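PDB 4WES: nitrogenase molybdenum-iron protein beta chain from Clostridium pasteurianum, which forms, with the alpha chain, the molybdenum-iron component of nitrogenase and shares the [8Fe-7S] cluster with it in the ATP-dependent reduction of dinitrogen to ammonium. Local coordinates for residues 20-25 with 144-149; 242-247 with 319-324; 313-318 with 388-393; 338-343 with 379-384; 344-349 with 369-374. All blocks are in the same frame, centred on the assembly; numbering follows the deposited sequence.

Contact 1 (20-25 with 144-149); sequences AKTCQP and GSHVTG. With CLF (Fe(8)-S(7) cluster), chain H.
Gln24 and His146 bring the two backbones within 3.7 Å of each other, CA to CA, where the loop carrying Cys23 runs over the first turn of helix 146-161. Thr22 meets His146 through main chain and ring alike. His146 N donates to Thr22 O (2.9 Å) from well above the carbonyl plane, while Thr22 N gives a nearly straight bond to His146 ND1 (3.2 Å, 170°), though it sits tilted out of the ring plane. With His146 CG lodged between its own N and carbonyl carbon (chi1 61°), the imidazole is turned across Thr22, so that ND1 faces Thr22 N. The far nitrogen, NE2, bonds to Asp320. Gln24 lies across Thr148, its CG 3.3 Å from Ser145 O, and its amide is held by Asn152 and Val143. Lys21 NZ forms a salt bridge with Asp109 of the alpha chain, and a water that accepts from it lies within bonding distance of Gly144 O. Ser145 and Thr148 make a capping box: Ser145 OG accepts from Val147 N, and Thr148 OG1 from Ser145 N. Cys23 SG binds iron atom FE7 of the [8Fe-7S] cluster at 2.3 Å, on the loop that the start of helix 146-161 holds through Thr22. Helix 24-33 leaves from this point, helix 46-60 packs on Cys23 and Pro25 through His52, and the alpha chain covers Lys21 and Thr22.

Contact 2 (242-247 with 319-324); sequences GSYASD and GDPDEI
Pro321, in the first turn of helix 321-333, lays its CB over the middle of the Tyr244 ring, 3.5 Å from the centroid and 10° off the normal: a CH-pi contact, with Pro321 CG resting over the CD2 and CE2 side. Next in sequence, Asp322 points its carboxylate at the start of helix 243-257. OD1 takes Tyr244 N (2.9 Å) and OD2 takes Ala245 N (3.0 Å), each on its syn lone pair, so two bonds fix the rotation of the group. The first-turn N-H groups and the helix dipole would be expected to stabilise its negative charge. Asp322 CG also lies 3.3 Å from Gly242 CA, close against the N-cap residue, which carries no side chain. The Tyr244 ring stands 68° from the carboxylate plane, and its hydroxyl bonds to Phe350 N. Two helix N-termini therefore meet here, with helix 348-360 beyond Tyr244 and Val147 of helix 146-161 packed beside it.

Contact 3 (313-318 with 388-393); sequences KKVALL and LLISNT
Three backbone bonds join Val315-Leu318 to Leu388-Ile390 in parallel register: Ala316 N to Leu388 O (2.9 Å), Ile390 N to Ala316 O (2.9 Å) and Leu318 N to Ile390 O (3.1 Å). The directions of the two short strand segments differ by 16°. On one face, Val315 and Leu388 lie side by side, CG2 against CD2 at 4.0 Å. The other Val315 methyl, CG1, touches Ile390 CD1 (3.9 Å), because Ile390 CG1 sits beside its own N (chi1 -51°) and carries CD1 back along the strand. The other face is held by Leu389, whose CD1 reaches both Ala316 CB (3.8 Å) and Leu318 CD1 (4.0 Å). Past the last strand bond a water bridges the gap, donating to Leu318 O and accepting from Asn392 N. Ser391 OG donates to Asn392 O in the carbonyl plane, on a lone pair, while Asn392 is held by Tyr394 and Phe411. Strand 314-318 is the central strand of a five-stranded parallel sheet in a Rossmann-like alpha/beta domain and 388-391 its neighbour, with 337-343 and 406-408 on their outer sides. Helix 321-333 covers Val315, Leu317 and Ile390; helix 374-383 packs on Leu318 and Ser391.

Contact 4 (338-343 with 379-384); sequences PKYVVT and QWIKNE
The chain turns a corner at Tyr340 in strand 337-343, and the last turn of helix 374-383 lies over it, Tyr340 and Trp380 being 7.8 Å apart, CA to CA. Their side chains slide past each other in opposite directions. Trp380 CB sits over one face of the phenol, 3.8 Å from its centroid, and Lys339 CG lies over the opposite face. The six-membered ring of Trp380 is inclined at 58° to the phenol, with CE3 3.6 Å from Tyr340 CD1. Its CZ3 touches Val342 CG2 (3.6 Å), while Ile381 CG1 approaches Tyr340 CE2. Helix 374-383 thus packs on strand 337-343 of the parallel sheet. At the far end Tyr340 OH donates to Glu384 O (2.7 Å). Lys339 bends at chi2 (61°), then runs out to form a salt bridge, NZ 2.8 Å from Glu384 OE1 and above the carboxylate plane; Gly365 O is another partner of NZ. Lys314 forms a salt bridge with Glu384 OE2. With a lysine at each oxygen, Glu384 probably stays ionised. The contact joins an aromatic and aliphatic interior to a lysine-glutamate ion pair, and the tyrosine hydroxyl spans the two by binding the carbonyl of Glu384.

Contact 5 (344-349 with 369-374); sequences GTPGMK and KVEGDF
The torsion of Val370 spreads its two methyls against the loop after strand 337-343: with CG1 anti to N (chi1 169°) and CG2 beside N, both branches reach the same carbonyl, Gly347 O, at 3.5 Å each. CG1 also approaches Thr345 O (3.6 Å) and Pro346 CA (3.8 Å). Glu371 stretches out along the proline beyond a chi1 of -62°, its CG 3.8 Å from Gly344 O and its CD 3.8 Å from Pro346 CB. No hydrogen bond crosses between the two segments; the fit is by van der Waals contact of carbons with carbonyl oxygens and the proline ring. Gly344 comes nearest Glu371, CA to CA, and its CA also meets Gly372 O. Glu371 itself turns the chain with positive phi and psi, ending strand 367-370 and leading to Asp373, which caps helix 374-383 and pairs with Arg12 and Arg16. Thr345 bonds to Ser145, linking the loop to the region near the cluster. Within the beta-alpha-beta unit of strand 337-343, helix 348-360 and strand 367-370, the contact brings together the loop entering the helix and the C-terminal end of the second strand, with Gln111 of the alpha chain packed on Glu371.

Overall arrangement
From the N terminus, contact 1 closes first, folding the Cys23 loop onto the start of helix 146-161 before contact 2 opens. Contact 2 joins helix 243-257 to helix 321-333 and crosses contact 3, since their segments alternate along the chain: 242-247, 313-318, 319-324, 388-393. Contact 3 closes a loop of about 70 residues within the C-terminal sheet. Contact 4 is nested inside it, and contact 5 inside contact 4; all three reach the same parallel sheet. Further bonds knit these pieces together: Gly319 with Thr343 joins contacts 2 and 4, Val315 O with Lys339 N contacts 3 and 4, and Lys369 with Val341 and Thr343 contacts 4 and 5. The cluster-bearing loop is thereby tied to the loops at the C-terminal ends of the sheet's strands.

Contact 1 (20-25 with 144-149)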
# COMPACT_ATOMS: atom_id res chain seq x y z
N ALA B 20 -16.98 4.99 -17.56
CA ALA B 20 -16.88 3.96 -16.53
C ALA B 20 -17.29 2.59 -17.10
O ALA B 20 -17.99 1.81 -16.44
CB ALA B 20 -17.67 4.35 -15.31
N LYS B 21 -16.81 2.30 -18.30
CA LYS B 21 -17.04 1.03 -18.99
C LYS B 21 -16.15 1.03 -20.21
O LYS B 21 -15.66 2.09 -20.65
CB LYS B 21 -18.51 0.89 -19.47
CG LYS B 21 -18.96 2.00 -20.42
CD LYS B 21 -20.18 1.65 -21.24
CE LYS B 21 -20.56 2.83 -22.13
NZ LYS B 21 -21.71 2.53 -23.03
N THR B 22 -15.98 -0.16 -20.81
CA THR B 22 -15.54 -0.23 -22.18
C THR B 22 -16.49 -1.18 -22.95
O THR B 22 -17.55 -1.49 -22.43
CB THR B 22 -14.05 -0.59 -22.29
OG1 THR B 22 -13.67 -0.42 -23.65
CG2 THR B 22 -13.71 -1.98 -21.78
N CYS B 23 -16.16 -1.51 -24.19
CA CYS B 23 -17.12 -2.24 -25.03
C CYS B 23 -17.07 -3.75 -24.83
O CYS B 23 -16.10 -4.33 -24.32
CB CYS B 23 -16.95 -1.89 -26.51
SG CYS B 23 -15.29 -2.10 -27.21
N GLN B 24 -18.11 -4.41 -25.31
CA GLN B 24 -18.28 -5.86 -25.14
C GLN B 24 -17.06 -6.74 -25.47
O GLN B 24 -16.80 -7.66 -24.69
CB GLN B 24 -19.44 -6.42 -26.00
CG GLN B 24 -20.82 -5.97 -25.57
CD GLN B 24 -21.89 -7.00 -25.88
OE1 GLN B 24 -21.62 -8.20 -26.03
NE2 GLN B 24 -23.13 -6.54 -25.90
N PRO B 25 -16.39 -6.55 -26.62
CA PRO B 25 -15.50 -7.64 -27.05
C PRO B 25 -14.40 -8.04 -26.09
O PRO B 25 -14.10 -9.24 -26.00
CB PRO B 25 -15.00 -7.16 -28.40
CG PRO B 25 -16.16 -6.29 -28.93
CD PRO B 25 -16.59 -5.55 -27.70
N GLY B 144 -24.64 -2.47 -24.09
CA GLY B 144 -24.02 -2.88 -22.83
C GLY B 144 -22.59 -2.43 -22.70
O GLY B 144 -22.25 -1.30 -23.07
N SER B 145 -21.76 -3.29 -22.14
CA SER B 145 -20.37 -3.02 -21.87
C SER B 145 -19.58 -4.32 -21.99
O SER B 145 -20.09 -5.36 -22.36
CB SER B 145 -20.18 -2.46 -20.46
OG SER B 145 -20.42 -3.51 -19.51
N HIS B 146 -18.29 -4.23 -21.64
CA HIS B 146 -17.44 -5.40 -21.55
C HIS B 146 -18.04 -6.47 -20.64
O HIS B 146 -17.80 -7.68 -20.86
CB HIS B 146 -16.04 -4.98 -21.08
CG HIS B 146 -16.03 -4.35 -19.74
ND1 HIS B 146 -16.48 -3.07 -19.51
CD2 HIS B 146 -15.65 -4.85 -18.54
CE1 HIS B 146 -16.39 -2.82 -18.22
NE2 HIS B 146 -15.87 -3.88 -17.62
N VAL B 147 -18.81 -6.10 -19.62
CA VAL B 147 -19.45 -7.09 -18.77
C VAL B 147 -20.44 -7.92 -19.59
O VAL B 147 -20.51 -9.16 -19.48
CB VAL B 147 -20.16 -6.40 -17.60
CG1 VAL B 147 -21.00 -7.39 -16.80
CG2 VAL B 147 -19.12 -5.68 -16.70
N THR B 148 -21.22 -7.25 -20.43
CA THR B 148 -22.17 -7.92 -21.30
C THR B 148 -21.46 -8.83 -22.27
O THR B 148 -21.95 -9.92 -22.61
CB THR B 148 -22.97 -6.87 -22.07
OG1 THR B 148 -23.18 -5.70 -21.28
CG2 THR B 148 -24.29 -7.42 -22.54
N GLY B 149 -20.29 -8.43 -22.75
CA GLY B 149 -19.50 -9.26 -23.64
C GLY B 149 -19.05 -10.56 -22.99
O GLY B 149 -19.12 -11.65 -23.60
FE1 CLF H . -13.38 -0.07 -35.68
FE2 CLF H . -12.19 -1.18 -33.79
FE3 CLF H . -10.83 0.85 -35.06
FE4 CLF H . -12.99 1.31 -33.48
S1 CLF H . -14.56 -0.48 -33.65
S2A CLF H . -11.37 -1.23 -35.93
S4A CLF H . -10.96 0.51 -32.81
S3A CLF H . -12.69 2.16 -35.61
FE5 CLF H . -14.58 0.88 -30.45
FE6 CLF H . -17.22 -1.38 -31.46
FE7 CLF H . -15.32 -1.57 -29.48
FE8 CLF H . -14.17 -1.99 -31.87
S2B CLF H . -16.64 0.25 -29.95
S3B CLF H . -15.88 -3.21 -31.02
S4B CLF H . -13.19 -0.91 -30.06
O HOH W 1 -20.66 0.46 -24.68

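Contact 2 (242-247 with 319-324)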
# COMPACT_ATOMS: atom_id res chain seq x y z
N GLY B 242 -22.76 -12.97 -9.55
CA GLY B 242 -22.85 -11.68 -10.23
C GLY B 242 -23.83 -11.79 -11.38
O GLY B 242 -23.51 -12.30 -12.43
N SER B 243 -25.04 -11.26 -11.19
CA SER B 243 -26.08 -11.46 -12.19
C SER B 243 -25.75 -10.88 -13.57
O SER B 243 -26.10 -11.48 -14.58
CB SER B 243 -27.42 -10.94 -11.70
OG SER B 243 -27.39 -9.53 -11.55
N TYR B 244 -25.10 -9.72 -13.60
CA TYR B 244 -24.81 -9.12 -14.89
C TYR B 244 -23.91 -10.00 -15.74
O TYR B 244 -24.14 -10.19 -16.94
CB TYR B 244 -24.18 -7.74 -14.75
CG TYR B 244 -25.12 -6.61 -14.39
CD1 TYR B 244 -25.65 -6.49 -13.13
CD2 TYR B 244 -25.39 -5.61 -15.32
CE1 TYR B 244 -26.44 -5.41 -12.77
CE2 TYR B 244 -26.17 -4.51 -14.98
CZ TYR B 244 -26.69 -4.40 -13.71
OH TYR B 244 -27.45 -3.30 -13.35
N ALA B 245 -22.83 -10.50 -15.14
CA ALA B 245 -21.86 -11.28 -15.87
C ALA B 245 -22.31 -12.74 -16.10
O ALA B 245 -21.90 -13.34 -17.09
CB ALA B 245 -20.52 -11.29 -15.15
N SER B 246 -23.05 -13.29 -15.15
CA SER B 246 -23.14 -14.74 -15.06
C SER B 246 -24.54 -15.33 -15.30
O SER B 246 -24.66 -16.52 -15.63
CB SER B 246 -22.64 -15.20 -13.69
OG SER B 246 -21.31 -14.75 -13.48
N ASP B 247 -25.61 -14.53 -15.12
CA ASP B 247 -26.94 -15.12 -15.18
C ASP B 247 -27.29 -15.62 -16.56
O ASP B 247 -27.96 -16.64 -16.68
CB ASP B 247 -28.01 -14.12 -14.74
CG ASP B 247 -28.34 -14.16 -13.28
OD1 ASP B 247 -27.70 -14.86 -12.50
OD2 ASP B 247 -29.32 -13.44 -12.91
N GLY B 319 -17.26 1.50 -11.03
CA GLY B 319 -16.83 0.25 -11.66
C GLY B 319 -17.95 -0.55 -12.23
O GLY B 319 -18.98 0.00 -12.64
N ASP B 320 -17.74 -1.85 -12.29
CA ASP B 320 -18.66 -2.74 -12.95
C ASP B 320 -19.75 -3.16 -11.96
O ASP B 320 -19.55 -3.20 -10.74
CB ASP B 320 -17.88 -3.94 -13.50
CG ASP B 320 -16.91 -3.55 -14.57
OD1 ASP B 320 -17.11 -2.50 -15.22
OD2 ASP B 320 -15.94 -4.31 -14.81
N PRO B 321 -20.96 -3.49 -12.46
CA PRO B 321 -22.10 -3.52 -11.54
C PRO B 321 -22.02 -4.60 -10.49
O PRO B 321 -22.33 -4.35 -9.31
CB PRO B 321 -23.32 -3.71 -12.45
CG PRO B 321 -22.89 -3.46 -13.81
CD PRO B 321 -21.38 -3.51 -13.87
N ASP B 322 -21.64 -5.83 -10.86
CA ASP B 322 -21.66 -6.91 -9.87
C ASP B 322 -20.70 -6.60 -8.71
O ASP B 322 -21.05 -6.73 -7.54
CB ASP B 322 -21.29 -8.25 -10.49
CG ASP B 322 -22.24 -8.71 -11.61
OD1 ASP B 322 -23.47 -8.51 -11.47
OD2 ASP B 322 -21.72 -9.26 -12.62
N GLU B 323 -19.47 -6.22 -9.07
CA GLU B 323 -18.45 -5.94 -8.07
C GLU B 323 -18.78 -4.72 -7.22
O GLU B 323 -18.52 -4.71 -6.02
CB GLU B 323 -17.06 -5.73 -8.79
CG GLU B 323 -16.97 -4.46 -9.67
CD GLU B 323 -15.67 -4.21 -10.50
OE1 GLU B 323 -14.84 -5.18 -10.49
OE2 GLU B 323 -15.47 -2.97 -11.05
N ILE B 324 -19.36 -3.70 -7.84
CA ILE B 324 -19.67 -2.47 -7.10
C ILE B 324 -20.90 -2.63 -6.20
O ILE B 324 -20.95 -2.06 -5.12
CB ILE B 324 -19.78 -1.26 -8.05
CG1 ILE B 324 -18.44 -0.97 -8.72
CG2 ILE B 324 -20.29 -0.02 -7.32
CD1 ILE B 324 -17.31 -0.57 -7.77

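Contact 3 (313-318 with 388-393)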
# COMPACT_ATOMS: atom_id res chain seq x y z
N LYS B 313 -16.80 7.29 7.10
CA LYS B 313 -16.00 7.72 5.96
C LYS B 313 -16.87 7.76 4.72
O LYS B 313 -17.56 6.78 4.43
CB LYS B 313 -14.80 6.78 5.75
CG LYS B 313 -13.70 6.89 6.80
CD LYS B 313 -12.75 8.05 6.49
CE LYS B 313 -11.60 8.19 7.46
NZ LYS B 313 -12.08 8.53 8.77
N LYS B 314 -16.75 8.84 3.94
CA LYS B 314 -17.49 8.97 2.69
C LYS B 314 -16.67 8.41 1.55
O LYS B 314 -15.52 8.79 1.36
CB LYS B 314 -17.82 10.43 2.41
CG LYS B 314 -18.81 11.04 3.38
CD LYS B 314 -18.97 12.54 3.14
CE LYS B 314 -19.71 13.24 4.27
NZ LYS B 314 -19.65 14.73 4.05
N VAL B 315 -17.27 7.51 0.78
CA VAL B 315 -16.56 6.79 -0.27
C VAL B 315 -17.19 7.07 -1.64
O VAL B 315 -18.42 7.00 -1.80
CB VAL B 315 -16.56 5.27 0.00
CG1 VAL B 315 -15.66 4.55 -0.99
CG2 VAL B 315 -16.15 4.96 1.42
N ALA B 316 -16.35 7.35 -2.62
CA ALA B 316 -16.77 7.37 -4.04
C ALA B 316 -16.29 6.09 -4.68
O ALA B 316 -15.13 5.72 -4.53
CB ALA B 316 -16.16 8.57 -4.75
N LEU B 317 -17.19 5.42 -5.41
CA LEU B 317 -16.91 4.14 -6.05
C LEU B 317 -17.37 4.17 -7.49
O LEU B 317 -18.50 4.60 -7.76
CB LEU B 317 -17.66 2.95 -5.37
CG LEU B 317 -17.54 2.72 -3.91
CD1 LEU B 317 -18.61 3.44 -3.16
CD2 LEU B 317 -17.61 1.23 -3.71
N LEU B 318 -16.52 3.72 -8.41
CA LEU B 318 -16.91 3.54 -9.79
C LEU B 318 -16.43 2.21 -10.27
O LEU B 318 -15.28 1.84 -10.02
CB LEU B 318 -16.28 4.57 -10.77
CG LEU B 318 -16.59 6.03 -10.52
CD1 LEU B 318 -15.53 6.65 -9.63
CD2 LEU B 318 -16.74 6.76 -11.87
N LEU B 388 -12.41 8.81 0.47
CA LEU B 388 -11.86 7.60 -0.13
C LEU B 388 -12.47 7.47 -1.53
O LEU B 388 -13.64 7.72 -1.72
CB LEU B 388 -12.24 6.38 0.71
CG LEU B 388 -11.68 5.00 0.29
CD1 LEU B 388 -10.17 4.95 0.47
CD2 LEU B 388 -12.36 3.89 1.10
N LEU B 389 -11.62 7.05 -2.46
CA LEU B 389 -12.02 6.78 -3.85
C LEU B 389 -11.58 5.38 -4.20
O LEU B 389 -10.41 5.04 -4.01
CB LEU B 389 -11.37 7.78 -4.80
CG LEU B 389 -11.57 7.59 -6.29
CD1 LEU B 389 -13.01 7.67 -6.72
CD2 LEU B 389 -10.75 8.56 -7.09
N ILE B 390 -12.50 4.61 -4.76
CA ILE B 390 -12.24 3.23 -5.18
C ILE B 390 -12.68 3.07 -6.64
O ILE B 390 -13.84 3.28 -6.96
CB ILE B 390 -12.97 2.19 -4.30
CG1 ILE B 390 -12.71 2.43 -2.81
CG2 ILE B 390 -12.57 0.80 -4.72
CD1 ILE B 390 -13.42 1.48 -1.90
N SER B 391 -11.72 2.75 -7.51
CA SER B 391 -12.02 2.64 -8.92
C SER B 391 -10.85 1.99 -9.64
O SER B 391 -9.82 1.71 -9.04
CB SER B 391 -12.28 4.03 -9.57
OG SER B 391 -11.06 4.78 -9.73
N ASN B 392 -10.98 1.87 -10.97
CA ASN B 392 -9.85 1.42 -11.76
C ASN B 392 -8.82 2.54 -11.89
O ASN B 392 -8.93 3.61 -11.27
CB ASN B 392 -10.33 0.89 -13.12
CG ASN B 392 -10.86 1.99 -14.04
OD1 ASN B 392 -10.49 3.15 -13.93
ND2 ASN B 392 -11.70 1.58 -14.99
N THR B 393 -7.77 2.30 -12.69
CA THR B 393 -6.66 3.25 -12.82
C THR B 393 -7.08 4.68 -13.08
O THR B 393 -6.42 5.63 -12.62
CB THR B 393 -5.68 2.75 -13.87
OG1 THR B 393 -5.01 1.58 -13.37
CG2 THR B 393 -4.64 3.76 -14.30
O HOH W 2 -13.55 1.70 -12.21

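Contact 4 (338-343 with 379-384)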
# COMPACT_ATOMS: atom_id res chain seq x y z
N PRO B 338 -21.26 4.68 1.25
CA PRO B 338 -21.18 4.81 -0.21
C PRO B 338 -21.86 6.10 -0.59
O PRO B 338 -23.10 6.19 -0.58
CB PRO B 338 -21.92 3.56 -0.73
CG PRO B 338 -22.11 2.66 0.46
CD PRO B 338 -22.20 3.62 1.63
N LYS B 339 -21.05 7.13 -0.85
CA LYS B 339 -21.52 8.49 -1.07
C LYS B 339 -21.86 8.72 -2.53
O LYS B 339 -22.92 9.27 -2.84
CB LYS B 339 -20.47 9.46 -0.57
CG LYS B 339 -20.78 10.91 -0.82
CD LYS B 339 -22.03 11.34 -0.13
CE LYS B 339 -22.14 12.85 -0.21
NZ LYS B 339 -23.32 13.28 0.56
N TYR B 340 -20.95 8.33 -3.41
CA TYR B 340 -21.13 8.45 -4.88
C TYR B 340 -20.85 7.07 -5.42
O TYR B 340 -19.80 6.52 -5.17
CB TYR B 340 -20.17 9.46 -5.50
CG TYR B 340 -20.26 10.85 -4.91
CD1 TYR B 340 -21.49 11.46 -4.64
CD2 TYR B 340 -19.12 11.57 -4.59
CE1 TYR B 340 -21.56 12.71 -4.07
CE2 TYR B 340 -19.19 12.84 -4.03
CZ TYR B 340 -20.42 13.40 -3.79
OH TYR B 340 -20.53 14.64 -3.21
N VAL B 341 -21.80 6.51 -6.17
CA VAL B 341 -21.74 5.10 -6.59
C VAL B 341 -22.16 5.05 -8.06
O VAL B 341 -23.33 5.31 -8.37
CB VAL B 341 -22.63 4.20 -5.73
CG1 VAL B 341 -22.29 2.75 -6.01
CG2 VAL B 341 -22.48 4.49 -4.25
N VAL B 342 -21.22 4.71 -8.94
CA VAL B 342 -21.45 4.79 -10.38
C VAL B 342 -20.99 3.57 -11.12
O VAL B 342 -19.91 3.02 -10.84
CB VAL B 342 -20.74 6.05 -10.94
CG1 VAL B 342 -20.76 6.09 -12.46
CG2 VAL B 342 -21.41 7.29 -10.38
N THR B 343 -21.79 3.15 -12.10
CA THR B 343 -21.31 2.21 -13.11
C THR B 343 -21.59 2.78 -14.49
O THR B 343 -22.62 3.46 -14.68
CB THR B 343 -21.97 0.83 -12.96
OG1 THR B 343 -21.40 -0.06 -13.95
CG2 THR B 343 -23.44 0.83 -13.14
N GLN B 379 -17.22 16.00 -10.79
CA GLN B 379 -18.08 17.16 -10.51
C GLN B 379 -18.76 17.04 -9.16
O GLN B 379 -18.84 18.03 -8.40
CB GLN B 379 -19.13 17.37 -11.59
CG GLN B 379 -18.54 17.71 -12.95
CD GLN B 379 -19.55 18.48 -13.81
OE1 GLN B 379 -20.54 17.93 -14.27
NE2 GLN B 379 -19.33 19.77 -13.93
N TRP B 380 -19.29 15.86 -8.84
CA TRP B 380 -19.94 15.69 -7.55
C TRP B 380 -18.97 15.94 -6.40
O TRP B 380 -19.34 16.59 -5.42
CB TRP B 380 -20.54 14.29 -7.44
CG TRP B 380 -21.53 13.96 -8.50
CD1 TRP B 380 -22.16 14.81 -9.39
CD2 TRP B 380 -22.02 12.66 -8.79
NE1 TRP B 380 -22.99 14.10 -10.22
CE2 TRP B 380 -22.91 12.78 -9.88
CE3 TRP B 380 -21.78 11.40 -8.24
CZ2 TRP B 380 -23.57 11.68 -10.40
CZ3 TRP B 380 -22.43 10.32 -8.76
CH2 TRP B 380 -23.32 10.47 -9.82
N ILE B 381 -17.76 15.41 -6.53
CA ILE B 381 -16.74 15.59 -5.49
C ILE B 381 -16.42 17.05 -5.27
O ILE B 381 -16.20 17.48 -4.15
CB ILE B 381 -15.50 14.76 -5.83
CG1 ILE B 381 -15.81 13.27 -5.62
CG2 ILE B 381 -14.30 15.18 -5.03
CD1 ILE B 381 -14.78 12.33 -6.22
N LYS B 382 -16.40 17.83 -6.36
CA LYS B 382 -16.15 19.26 -6.21
C LYS B 382 -17.22 20.00 -5.42
O LYS B 382 -16.97 21.08 -4.87
CB LYS B 382 -16.01 19.93 -7.58
CG LYS B 382 -14.76 19.52 -8.34
CD LYS B 382 -14.75 20.12 -9.73
CE LYS B 382 -13.45 19.83 -10.42
NZ LYS B 382 -12.30 20.45 -9.69
N ASN B 383 -18.43 19.43 -5.40
CA ASN B 383 -19.52 20.00 -4.63
C ASN B 383 -19.60 19.50 -3.20
O ASN B 383 -19.98 20.27 -2.31
CB ASN B 383 -20.83 19.80 -5.37
CG ASN B 383 -20.94 20.72 -6.56
OD1 ASN B 383 -21.42 21.84 -6.41
ND2 ASN B 383 -20.49 20.28 -7.72
N GLU B 384 -19.25 18.24 -2.97
CA GLU B 384 -19.12 17.73 -1.60
C GLU B 384 -18.05 16.63 -1.66
O GLU B 384 -18.19 15.64 -2.39
CB GLU B 384 -20.44 17.16 -1.07
CG GLU B 384 -20.28 16.63 0.35
CD GLU B 384 -21.52 15.98 0.92
OE1 GLU B 384 -22.60 16.02 0.26
OE2 GLU B 384 -21.41 15.36 2.02
O HOH W 3 -23.64 15.93 -2.45

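Contact 5 (344-349 with 369-374)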
# COMPACT_ATOMS: atom_id res chain seq x y z
N GLY B 344 -20.73 2.47 -15.44
CA GLY B 344 -21.01 2.77 -16.83
C GLY B 344 -21.88 1.75 -17.53
O GLY B 344 -22.36 1.99 -18.63
N THR B 345 -22.07 0.58 -16.91
CA THR B 345 -22.84 -0.49 -17.55
C THR B 345 -24.33 -0.23 -17.33
O THR B 345 -24.77 -0.01 -16.21
CB THR B 345 -22.44 -1.83 -16.95
OG1 THR B 345 -21.07 -2.12 -17.29
CG2 THR B 345 -23.27 -2.95 -17.49
N PRO B 346 -25.14 -0.29 -18.41
CA PRO B 346 -26.57 -0.04 -18.26
C PRO B 346 -27.28 -1.16 -17.51
O PRO B 346 -26.79 -2.29 -17.44
CB PRO B 346 -27.05 0.05 -19.69
CG PRO B 346 -26.08 -0.68 -20.49
CD PRO B 346 -24.75 -0.49 -19.81
N GLY B 347 -28.43 -0.81 -16.96
CA GLY B 347 -29.31 -1.77 -16.30
C GLY B 347 -29.87 -1.23 -15.01
O GLY B 347 -29.18 -0.53 -14.27
N MET B 348 -31.12 -1.56 -14.72
CA MET B 348 -31.80 -1.06 -13.52
C MET B 348 -31.42 -1.77 -12.24
O MET B 348 -31.59 -1.23 -11.16
CB MET B 348 -33.32 -1.14 -13.69
CG MET B 348 -33.82 -0.42 -14.92
SD MET B 348 -33.55 1.36 -14.81
CE MET B 348 -31.92 1.62 -15.50
N LYS B 349 -30.90 -3.00 -12.36
CA LYS B 349 -30.62 -3.77 -11.14
C LYS B 349 -29.69 -3.05 -10.20
O LYS B 349 -29.91 -3.01 -9.00
CB LYS B 349 -30.09 -5.16 -11.47
CG LYS B 349 -30.01 -6.04 -10.26
CD LYS B 349 -29.71 -7.48 -10.60
CE LYS B 349 -29.85 -8.36 -9.35
NZ LYS B 349 -29.17 -7.76 -8.16
N LYS B 369 -25.66 6.42 -9.81
CA LYS B 369 -25.96 6.64 -11.20
C LYS B 369 -25.52 5.47 -12.06
O LYS B 369 -24.37 5.01 -12.01
CB LYS B 369 -25.32 7.93 -11.71
CG LYS B 369 -25.75 8.29 -13.12
CD LYS B 369 -25.23 9.66 -13.55
CE LYS B 369 -25.57 9.96 -14.97
NZ LYS B 369 -25.06 11.29 -15.40
N VAL B 370 -26.45 5.01 -12.88
CA VAL B 370 -26.21 4.04 -13.93
C VAL B 370 -25.89 4.83 -15.22
O VAL B 370 -26.56 5.83 -15.53
CB VAL B 370 -27.43 3.15 -14.10
CG1 VAL B 370 -27.36 2.30 -15.35
CG2 VAL B 370 -27.62 2.30 -12.87
N GLU B 371 -24.91 4.37 -15.98
CA GLU B 371 -24.44 5.11 -17.13
C GLU B 371 -23.95 6.50 -16.73
O GLU B 371 -24.11 7.47 -17.46
CB GLU B 371 -25.42 5.12 -18.29
CG GLU B 371 -25.73 3.74 -18.83
CD GLU B 371 -26.63 3.80 -20.02
OE1 GLU B 371 -26.15 3.90 -21.16
OE2 GLU B 371 -27.84 3.80 -19.80
N GLY B 372 -23.29 6.58 -15.59
CA GLY B 372 -22.51 7.76 -15.22
C GLY B 372 -21.05 7.53 -15.61
O GLY B 372 -20.66 6.43 -15.98
N ASP B 373 -20.26 8.60 -15.50
CA ASP B 373 -18.86 8.50 -15.89
C ASP B 373 -17.95 9.19 -14.87
O ASP B 373 -18.41 9.72 -13.85
CB ASP B 373 -18.68 8.98 -17.34
CG ASP B 373 -19.17 10.40 -17.58
OD1 ASP B 373 -18.96 11.27 -16.71
OD2 ASP B 373 -19.71 10.64 -18.68
N PHE B 374 -16.64 9.12 -15.10
CA PHE B 374 -15.68 9.72 -14.18
C PHE B 374 -15.77 11.24 -14.15
O PHE B 374 -15.32 11.84 -13.19
CB PHE B 374 -14.25 9.30 -14.53
CG PHE B 374 -13.83 7.91 -14.10
CD1 PHE B 374 -13.22 7.70 -12.88
CD2 PHE B 374 -14.04 6.80 -14.91
CE1 PHE B 374 -12.80 6.46 -12.49
CE2 PHE B 374 -13.64 5.53 -14.51
CZ PHE B 374 -13.02 5.38 -13.29